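Local coordinates for coenzyme F420-dependent N(5),N(10)-methenyltetrahydromethanopterin reductase-related protein (Desulfurobacterium thermolithotrophum DSM 11699, PDB 6HUY) that binds 5,10-methenyltetrahydrofolate and is related to the H2-forming methylene-tetrahydromethanopterin dehydrogenases, although its own physiological role is not firmly established, at residues K80-A85 with P105-N110; G94-I99 with L122-Y127; G257-L262 with E300-A305. All blocks are in the same frame, centred on the assembly; numbering follows the deposited sequence.

Interactions 1 and 2 belong to the N-terminal Rossmann-like domain and share one crossover unit: strand 84-87 leads into helix 95-103, then strand 112-115 and helix 121-135. Their segments alternate along the chain, 80-85, 94-99, 105-110, 122-127, with contact centres about 17 Å apart. Interaction 1 joins the loop and first residues of strand 84-87 with the loop before strand 112-115, whereas interaction 2 packs the helices that follow those strands. Interaction 3 comes later, between helices 232-262 and 299-306 of the helical part, its centre about 30 Å from that of interaction 2 and about 46 Å from that of interaction 1. The first two thus lie within the sheet domain, while the third lies beside the subunit interface.

Interaction 1: K80-A85 with P105-N110; sequences KEAEVA and PYLVEN
Val108 packs against the backbone of Glu81-Glu83, and its amide N gives a weak hydrogen bond to Ala82 O (3.3 Å). Its CG1 sits between the backbone N and the carbonyl carbon, with chi1 (85°) turned well past the staggered +60°, and comes unusually near the same oxygen, an approach whose exact length is doubtful. CG1 also lies near Glu83 CG, the two side chains running side by side and pointing the same way, while CG2, anti to the backbone N, approaches Glu81 OE2 at 3.9 Å. The bent chain of Glu81 crosses Val108 at about a right angle.

Leu107 sends its end inward: CD2 rests 4.0 Å from Ala82 CB and reaches Ala85 CB, filling the buried side of the contact. On the outer side, Lys80 runs extended beside Tyr106 in the same direction. Its CG is set beside the backbone N (chi1 -64°), which lays the aliphatic chain along the tyrosine and brings CE within 4.0 Å of ring atom CD1. The ammonium group continues to a salt bridge with Glu77. Between the backbones, Lys80 CA makes a CH...O contact with Tyr106 O (3.4 Å). At the other end, a water donates to both Glu83 O and Asn110 O, linking the backbones where no direct bond joins them; the carboxylate of Glu83 turns instead to a salt bridge with Lys179 and to the backbone N of Arg2.

Strands 84-87 and 112-115 are neighbours in the parallel sheet. The contact lies at the N-terminal ends of both, where the beta-alpha-beta crossover through helix 95-103, the repeating unit of Rossmann-type folds, returns to the sheet.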
loop_
_atom_site.group_PDB
_atom_site.type_symbol
_atom_site.label_atom_id
_atom_site.label_comp_id
_atom_site.label_asym_id
_atom_site.label_seq_id
_atom_site.Cartn_x
_atom_site.Cartn_y
_atom_site.Cartn_z
ATOM N N LYS B 80 -25.732 0.799 30.967
ATOM C CA LYS B 80 -27.165 1.018 31.087
ATOM C C LYS B 80 -27.481 2.503 30.944
ATOM O O LYS B 80 -26.810 3.357 31.526
ATOM C CB LYS B 80 -27.659 0.463 32.421
ATOM C CG LYS B 80 -27.506 -1.063 32.540
ATOM C CD LYS B 80 -27.989 -1.593 33.892
ATOM C CE LYS B 80 -27.903 -3.113 33.974
ATOM N NZ LYS B 80 -28.348 -3.615 35.296
ATOM N N GLU B 81 -28.470 2.810 30.117
ATOM C CA GLU B 81 -28.908 4.174 29.833
ATOM C C GLU B 81 -27.834 5.047 29.166
ATOM O O GLU B 81 -28.024 6.262 29.044
ATOM C CB GLU B 81 -29.425 4.857 31.112
ATOM C CG GLU B 81 -30.697 4.217 31.680
ATOM C CD GLU B 81 -31.863 4.265 30.701
ATOM O OE1 GLU B 81 -32.479 3.204 30.450
ATOM O OE2 GLU B 81 -32.154 5.366 30.173
ATOM N N ALA B 82 -26.721 4.475 28.706
ATOM C CA ALA B 82 -25.725 5.253 27.967
ATOM C C ALA B 82 -26.149 5.446 26.512
ATOM O O ALA B 82 -26.533 4.488 25.830
ATOM C CB ALA B 82 -24.355 4.579 28.016
ATOM N N GLU B 83 -26.073 6.697 26.043
ATOM C CA GLU B 83 -26.342 7.061 24.654
ATOM C C GLU B 83 -25.117 6.915 23.771
ATOM O O GLU B 83 -25.250 6.599 22.586
ATOM C CB GLU B 83 -26.797 8.518 24.555
ATOM C CG GLU B 83 -28.089 8.856 25.251
ATOM C CD GLU B 83 -28.379 10.339 25.186
ATOM O OE1 GLU B 83 -28.205 11.032 26.222
ATOM O OE2 GLU B 83 -28.737 10.810 24.083
ATOM N N VAL B 84 -23.938 7.198 24.314
ATOM C CA VAL B 84 -22.677 7.146 23.591
ATOM C C VAL B 84 -21.716 6.304 24.414
ATOM O O VAL B 84 -21.526 6.565 25.609
ATOM C CB VAL B 84 -22.087 8.551 23.361
ATOM C CG1 VAL B 84 -20.772 8.459 22.634
ATOM C CG2 VAL B 84 -23.058 9.442 22.594
ATOM N N ALA B 85 -21.107 5.308 23.774
ATOM C CA ALA B 85 -20.118 4.438 24.406
ATOM C C ALA B 85 -18.819 4.565 23.620
ATOM O O ALA B 85 -18.759 4.202 22.443
ATOM C CB ALA B 85 -20.602 2.984 24.453
ATOM N N PRO B 105 -26.103 -5.545 24.786
ATOM C CA PRO B 105 -27.529 -5.646 25.134
ATOM C C PRO B 105 -28.003 -4.647 26.185
ATOM O O PRO B 105 -29.212 -4.577 26.444
ATOM C CB PRO B 105 -27.665 -7.089 25.639
ATOM C CG PRO B 105 -26.324 -7.459 26.118
ATOM C CD PRO B 105 -25.327 -6.685 25.295
ATOM N N TYR B 106 -27.107 -3.868 26.786
ATOM C CA TYR B 106 -27.480 -2.976 27.873
ATOM C C TYR B 106 -27.505 -1.510 27.475
ATOM O O TYR B 106 -28.026 -0.686 28.238
ATOM C CB TYR B 106 -26.521 -3.165 29.056
ATOM C CG TYR B 106 -26.530 -4.578 29.591
ATOM C CD1 TYR B 106 -27.481 -4.985 30.513
ATOM C CD2 TYR B 106 -25.597 -5.509 29.166
ATOM C CE1 TYR B 106 -27.500 -6.280 31.002
ATOM C CE2 TYR B 106 -25.608 -6.799 29.648
ATOM C CZ TYR B 106 -26.565 -7.177 30.566
ATOM O OH TYR B 106 -26.577 -8.453 31.048
ATOM N N LEU B 107 -26.963 -1.164 26.311
ATOM C CA LEU B 107 -26.994 0.214 25.851
ATOM C C LEU B 107 -28.426 0.660 25.569
ATOM O O LEU B 107 -29.286 -0.131 25.174
ATOM C CB LEU B 107 -26.139 0.369 24.599
ATOM C CG LEU B 107 -24.633 0.238 24.843
ATOM C CD1 LEU B 107 -23.904 0.181 23.511
ATOM C CD2 LEU B 107 -24.113 1.379 25.706
ATOM N N VAL B 108 -28.675 1.951 25.807
ATOM C CA VAL B 108 -29.992 2.528 25.575
ATOM C C VAL B 108 -30.328 2.439 24.088
ATOM O O VAL B 108 -29.447 2.350 23.225
ATOM C CB VAL B 108 -30.046 3.985 26.066
ATOM C CG1 VAL B 108 -29.520 4.953 24.999
ATOM C CG2 VAL B 108 -31.439 4.364 26.462
ATOM N N GLU B 109 -31.627 2.469 23.792
ATOM C CA GLU B 109 -32.077 2.384 22.409
ATOM C C GLU B 109 -31.434 3.485 21.574
ATOM O O GLU B 109 -31.364 4.642 21.994
ATOM C CB GLU B 109 -33.605 2.503 22.346
ATOM C CG GLU B 109 -34.237 2.121 20.991
ATOM C CD GLU B 109 -34.346 0.610 20.777
ATOM O OE1 GLU B 109 -34.207 -0.152 21.758
ATOM O OE2 GLU B 109 -34.579 0.185 19.627
ATOM N N ASN B 110 -30.968 3.116 20.380
ATOM C CA ASN B 110 -30.328 4.028 19.428
ATOM C C ASN B 110 -28.983 4.566 19.914
ATOM O O ASN B 110 -28.497 5.587 19.412
ATOM C CB ASN B 110 -31.256 5.198 19.079
ATOM C CG ASN B 110 -32.598 4.734 18.569
ATOM O OD1 ASN B 110 -32.679 3.859 17.706
ATOM N ND2 ASN B 110 -33.666 5.292 19.122
HETATM O O HOH W 1 -27.000 7.762 20.580
#

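Interaction 2: G94-I99 with L122-Y127; sequences GVTFKI and LVLNSY
Phe97 and Tyr127 stack face to face between helices 95-103 and 121-135, with ring centroids 3.8 Å apart and planes inclined by only 15°. Tyr127 CD2 sits over the centre of the phenylalanine ring, and the closest carbons, Phe97 CE2 and Tyr127 CE2, are 3.4 Å apart. The short helical segments cross at -52° with their axes 9.8 Å apart, a separation bridged largely by this pair. Phe97 has its CG beside the backbone N (chi1 -49°), which brings the end of the ring close to helix 121-135.

Two aliphatic groups add to the packing. Leu124 CD1 meets the edge of the Phe97 ring, nearly in plane, at 3.7 Å from Phe97 CD1 and also touches the carbonyl oxygen of Thr96, while Val123 CG1 approaches Phe97 CZ obliquely at 3.8 Å. Toward the sheet, Thr96 and Leu124 both touch Leu87 of strand 84-87. Tyr348 of helix 333-354 adds an edge-to-face partner to Phe97.

The looser side is that of Lys98, which is exposed and makes no contact across the segments. Tyr127 OH is hydrogen-bonded to Glu349 of helix 333-354. No hydrogen bond joins the two segments, so the contact between them rests on ring stacking and apolar packing, while the polar end of Tyr127 is satisfied by helix 333-354.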
loop_
_atom_site.group_PDB
_atom_site.type_symbol
_atom_site.label_atom_id
_atom_site.label_comp_id
_atom_site.label_asym_id
_atom_site.label_seq_id
_atom_site.Cartn_x
_atom_site.Cartn_y
_atom_site.Cartn_z
ATOM N N GLY B 94 -8.162 -9.038 21.498
ATOM C CA GLY B 94 -9.567 -8.846 21.200
ATOM C C GLY B 94 -10.359 -8.142 22.286
ATOM O O GLY B 94 -11.592 -8.211 22.280
ATOM N N VAL B 95 -9.695 -7.420 23.194
ATOM C CA VAL B 95 -10.396 -6.837 24.339
ATOM C C VAL B 95 -11.457 -5.844 23.876
ATOM O O VAL B 95 -12.546 -5.764 24.460
ATOM C CB VAL B 95 -9.392 -6.191 25.318
ATOM C CG1 VAL B 95 -10.109 -5.513 26.448
ATOM C CG2 VAL B 95 -8.430 -7.252 25.892
ATOM N N THR B 96 -11.170 -5.072 22.822
ATOM C CA THR B 96 -12.162 -4.120 22.319
ATOM C C THR B 96 -13.394 -4.838 21.775
ATOM O O THR B 96 -14.522 -4.348 21.921
ATOM C CB THR B 96 -11.533 -3.223 21.246
ATOM O OG1 THR B 96 -10.455 -2.473 21.821
ATOM C CG2 THR B 96 -12.563 -2.247 20.651
ATOM N N PHE B 97 -13.207 -5.992 21.137
ATOM C CA PHE B 97 -14.366 -6.751 20.668
ATOM C C PHE B 97 -15.164 -7.292 21.842
ATOM O O PHE B 97 -16.399 -7.226 21.848
ATOM C CB PHE B 97 -13.925 -7.889 19.754
ATOM C CG PHE B 97 -12.985 -7.455 18.683
ATOM C CD1 PHE B 97 -13.238 -6.311 17.943
ATOM C CD2 PHE B 97 -11.836 -8.167 18.428
ATOM C CE1 PHE B 97 -12.358 -5.896 16.960
ATOM C CE2 PHE B 97 -10.948 -7.756 17.453
ATOM C CZ PHE B 97 -11.208 -6.621 16.720
ATOM N N LYS B 98 -14.467 -7.804 22.856
ATOM C CA LYS B 98 -15.125 -8.406 24.007
ATOM C C LYS B 98 -15.934 -7.375 24.784
ATOM O O LYS B 98 -17.085 -7.624 25.161
ATOM C CB LYS B 98 -14.079 -9.057 24.907
ATOM C CG LYS B 98 -13.375 -10.254 24.276
ATOM C CD LYS B 98 -12.056 -10.602 25.000
ATOM C CE LYS B 98 -11.573 -12.016 24.678
ATOM N NZ LYS B 98 -11.335 -12.241 23.218
ATOM N N ILE B 99 -15.349 -6.206 25.045
ATOM C CA ILE B 99 -16.072 -5.193 25.811
ATOM C C ILE B 99 -17.320 -4.747 25.052
ATOM O O ILE B 99 -18.423 -4.668 25.614
ATOM C CB ILE B 99 -15.141 -4.014 26.140
ATOM C CG1 ILE B 99 -14.087 -4.468 27.152
ATOM C CG2 ILE B 99 -15.928 -2.830 26.711
ATOM C CD1 ILE B 99 -12.950 -3.504 27.314
ATOM N N LEU B 122 -15.056 -0.642 11.354
ATOM C CA LEU B 122 -15.650 -1.695 10.536
ATOM C C LEU B 122 -15.208 -3.073 10.998
ATOM O O LEU B 122 -15.976 -4.035 10.903
ATOM C CB LEU B 122 -15.294 -1.499 9.055
ATOM C CG LEU B 122 -16.502 -1.190 8.168
ATOM C CD1 LEU B 122 -17.089 0.139 8.583
ATOM C CD2 LEU B 122 -16.127 -1.166 6.728
ATOM N N VAL B 123 -13.976 -3.190 11.486
ATOM C CA VAL B 123 -13.523 -4.450 12.053
ATOM C C VAL B 123 -14.329 -4.787 13.307
ATOM O O VAL B 123 -14.781 -5.927 13.483
ATOM C CB VAL B 123 -12.010 -4.377 12.322
ATOM C CG1 VAL B 123 -11.525 -5.604 13.082
ATOM C CG2 VAL B 123 -11.262 -4.252 10.997
ATOM N N LEU B 124 -14.533 -3.805 14.194
ATOM C CA LEU B 124 -15.396 -4.017 15.354
ATOM C C LEU B 124 -16.799 -4.404 14.910
ATOM O O LEU B 124 -17.382 -5.377 15.406
ATOM C CB LEU B 124 -15.452 -2.758 16.226
ATOM C CG LEU B 124 -16.436 -2.824 17.408
ATOM C CD1 LEU B 124 -15.944 -3.822 18.428
ATOM C CD2 LEU B 124 -16.591 -1.482 18.057
ATOM N N ASN B 125 -17.366 -3.626 13.983
ATOM C CA ASN B 125 -18.691 -3.923 13.453
ATOM C C ASN B 125 -18.768 -5.344 12.906
ATOM O O ASN B 125 -19.775 -6.036 13.102
ATOM C CB ASN B 125 -19.051 -2.902 12.373
ATOM C CG ASN B 125 -20.466 -3.053 11.883
ATOM O OD1 ASN B 125 -20.715 -3.628 10.818
ATOM N ND2 ASN B 125 -21.414 -2.541 12.663
ATOM N N SER B 126 -17.705 -5.805 12.233
ATOM C CA SER B 126 -17.697 -7.164 11.697
ATOM C C SER B 126 -17.751 -8.198 12.809
ATOM O O SER B 126 -18.399 -9.241 12.662
ATOM C CB SER B 126 -16.452 -7.400 10.840
ATOM O OG SER B 126 -16.493 -6.614 9.669
ATOM N N TYR B 127 -17.051 -7.939 13.916
ATOM C CA TYR B 127 -16.992 -8.904 15.007
ATOM C C TYR B 127 -18.336 -9.054 15.705
ATOM O O TYR B 127 -18.622 -10.120 16.256
ATOM C CB TYR B 127 -15.917 -8.498 16.021
ATOM C CG TYR B 127 -14.612 -9.223 15.799
ATOM C CD1 TYR B 127 -14.425 -10.511 16.295
ATOM C CD2 TYR B 127 -13.579 -8.645 15.070
ATOM C CE1 TYR B 127 -13.232 -11.208 16.080
ATOM C CE2 TYR B 127 -12.376 -9.333 14.841
ATOM C CZ TYR B 127 -12.209 -10.614 15.351
ATOM O OH TYR B 127 -11.024 -11.301 15.145
#

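Interaction 3: G257-L262 with E300-A305; sequences GLIKLL and ELIKEA
Ile259 and Lys260 of helix 232-262 pack on Ala305 near the end of helix 299-306, a compact helix-helix contact in the all-helical part of the protein, beside the partner subunit. The short segments cross at -63° with their axes 8.5 Å apart, a closeness consistent with the small side chain of Ala305 facing the other helix.

Ile259 spreads its two branches along that helix. CG2 lies 3.8 Å from Ala305 CB and just touches Ile302 CD1, whereas the side chain of Ile259 crosses that of Leu301 at about a right angle, CD1 meeting Leu301 CB at 3.7 Å. Lys260 takes the exposed border. With CG opposite the backbone N (chi1 177°), its methylene chain bends at chi2 and curls round Ala305 O, keeping CG 3.5 Å from that oxygen. A second bend at chi4 brings NZ back to donate a hydrogen bond of 3.3 Å to Ala305 O, from a position tilted 24° out of the carbonyl plane.

Both helices also meet the partner subunit: Glu304 and Glu300 form salt bridges with Arg232 and Arg225 of that subunit, and Leu258 packs on its Phe214. Within the contact itself, an apolar interior is bordered by one long, single bond; a lysine charge beside a C-terminal helix carbonyl would probably also interact favourably with the helix dipole.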
loop_
_atom_site.group_PDB
_atom_site.type_symbol
_atom_site.label_atom_id
_atom_site.label_comp_id
_atom_site.label_asym_id
_atom_site.label_seq_id
_atom_site.Cartn_x
_atom_site.Cartn_y
_atom_site.Cartn_z
ATOM N N GLY B 257 8.633 -10.505 5.852
ATOM C CA GLY B 257 8.332 -10.954 4.505
ATOM C C GLY B 257 8.317 -9.818 3.509
ATOM O O GLY B 257 8.711 -9.996 2.352
ATOM N N LEU B 258 7.847 -8.645 3.936
ATOM C CA LEU B 258 7.956 -7.447 3.115
ATOM C C LEU B 258 9.397 -7.214 2.677
ATOM O O LEU B 258 9.672 -7.026 1.483
ATOM C CB LEU B 258 7.430 -6.246 3.893
ATOM C CG LEU B 258 7.566 -4.889 3.200
ATOM C CD1 LEU B 258 6.570 -4.760 2.054
ATOM C CD2 LEU B 258 7.358 -3.818 4.239
ATOM N N ILE B 259 10.335 -7.247 3.630
ATOM C CA ILE B 259 11.740 -6.959 3.334
ATOM C C ILE B 259 12.330 -8.031 2.419
ATOM O O ILE B 259 13.017 -7.723 1.438
ATOM C CB ILE B 259 12.541 -6.836 4.646
ATOM C CG1 ILE B 259 12.048 -5.648 5.465
ATOM C CG2 ILE B 259 14.055 -6.704 4.391
ATOM C CD1 ILE B 259 12.424 -5.737 6.917
ATOM N N LYS B 260 12.092 -9.305 2.733
ATOM C CA LYS B 260 12.714 -10.378 1.960
ATOM C C LYS B 260 12.191 -10.420 0.525
ATOM O O LYS B 260 12.972 -10.589 -0.416
ATOM C CB LYS B 260 12.493 -11.719 2.652
ATOM C CG LYS B 260 13.034 -12.917 1.892
ATOM C CD LYS B 260 14.504 -12.761 1.578
ATOM C CE LYS B 260 15.125 -14.086 1.144
ATOM N NZ LYS B 260 15.597 -14.851 2.339
ATOM N N LEU B 261 10.876 -10.256 0.336
ATOM C CA LEU B 261 10.281 -10.485 -0.978
ATOM C C LEU B 261 10.506 -9.315 -1.939
ATOM O O LEU B 261 10.761 -9.537 -3.129
ATOM C CB LEU B 261 8.788 -10.794 -0.819
ATOM C CG LEU B 261 8.514 -12.161 -0.173
ATOM C CD1 LEU B 261 7.065 -12.288 0.270
ATOM C CD2 LEU B 261 8.877 -13.287 -1.121
ATOM N N LEU B 262 10.428 -8.069 -1.459
ATOM C CA LEU B 262 10.729 -6.924 -2.324
ATOM C C LEU B 262 12.209 -6.860 -2.678
ATOM O O LEU B 262 12.566 -6.465 -3.795
ATOM C CB LEU B 262 10.313 -5.623 -1.650
ATOM C CG LEU B 262 8.812 -5.359 -1.522
ATOM C CD1 LEU B 262 8.573 -4.115 -0.672
ATOM C CD2 LEU B 262 8.180 -5.198 -2.891
ATOM N N GLU B 300 17.636 -6.445 13.314
ATOM C CA GLU B 300 16.779 -7.544 13.744
ATOM C C GLU B 300 15.790 -7.926 12.649
ATOM O O GLU B 300 15.495 -9.108 12.453
ATOM C CB GLU B 300 16.053 -7.164 15.041
ATOM C CG GLU B 300 14.945 -6.095 14.923
ATOM C CD GLU B 300 15.469 -4.654 14.818
ATOM O OE1 GLU B 300 16.696 -4.451 14.702
ATOM O OE2 GLU B 300 14.642 -3.719 14.861
ATOM N N LEU B 301 15.283 -6.941 11.912
ATOM C CA LEU B 301 14.361 -7.235 10.822
ATOM C C LEU B 301 15.089 -7.873 9.646
ATOM O O LEU B 301 14.564 -8.790 9.004
ATOM C CB LEU B 301 13.646 -5.951 10.399
ATOM C CG LEU B 301 12.210 -5.791 10.919
ATOM C CD1 LEU B 301 12.089 -6.059 12.422
ATOM C CD2 LEU B 301 11.663 -4.412 10.570
ATOM N N ILE B 302 16.302 -7.402 9.359
ATOM C CA ILE B 302 17.105 -8.001 8.299
ATOM C C ILE B 302 17.360 -9.472 8.599
ATOM O O ILE B 302 17.268 -10.325 7.711
ATOM C CB ILE B 302 18.422 -7.217 8.124
ATOM C CG1 ILE B 302 18.137 -5.750 7.767
ATOM C CG2 ILE B 302 19.308 -7.869 7.068
ATOM C CD1 ILE B 302 17.401 -5.538 6.447
ATOM N N LYS B 303 17.672 -9.796 9.858
ATOM C CA LYS B 303 17.914 -11.189 10.226
ATOM C C LYS B 303 16.656 -12.029 10.045
ATOM O O LYS B 303 16.705 -13.132 9.489
ATOM C CB LYS B 303 18.410 -11.273 11.667
ATOM C CG LYS B 303 19.006 -12.625 12.030
ATOM C CD LYS B 303 19.520 -12.631 13.455
ATOM C CE LYS B 303 19.880 -14.031 13.923
ATOM N NZ LYS B 303 19.231 -14.347 15.236
ATOM N N GLU B 304 15.513 -11.521 10.511
ATOM C CA GLU B 304 14.255 -12.235 10.318
ATOM C C GLU B 304 13.968 -12.453 8.843
ATOM O O GLU B 304 13.437 -13.500 8.456
ATOM C CB GLU B 304 13.101 -11.461 10.945
ATOM C CG GLU B 304 12.992 -11.600 12.438
ATOM C CD GLU B 304 11.796 -10.854 12.957
ATOM O OE1 GLU B 304 11.757 -10.558 14.170
ATOM O OE2 GLU B 304 10.898 -10.568 12.134
ATOM N N ALA B 305 14.283 -11.460 8.010
ATOM C CA ALA B 305 14.050 -11.580 6.577
ATOM C C ALA B 305 14.930 -12.664 5.958
ATOM O O ALA B 305 14.477 -13.405 5.077
ATOM C CB ALA B 305 14.296 -10.232 5.904
#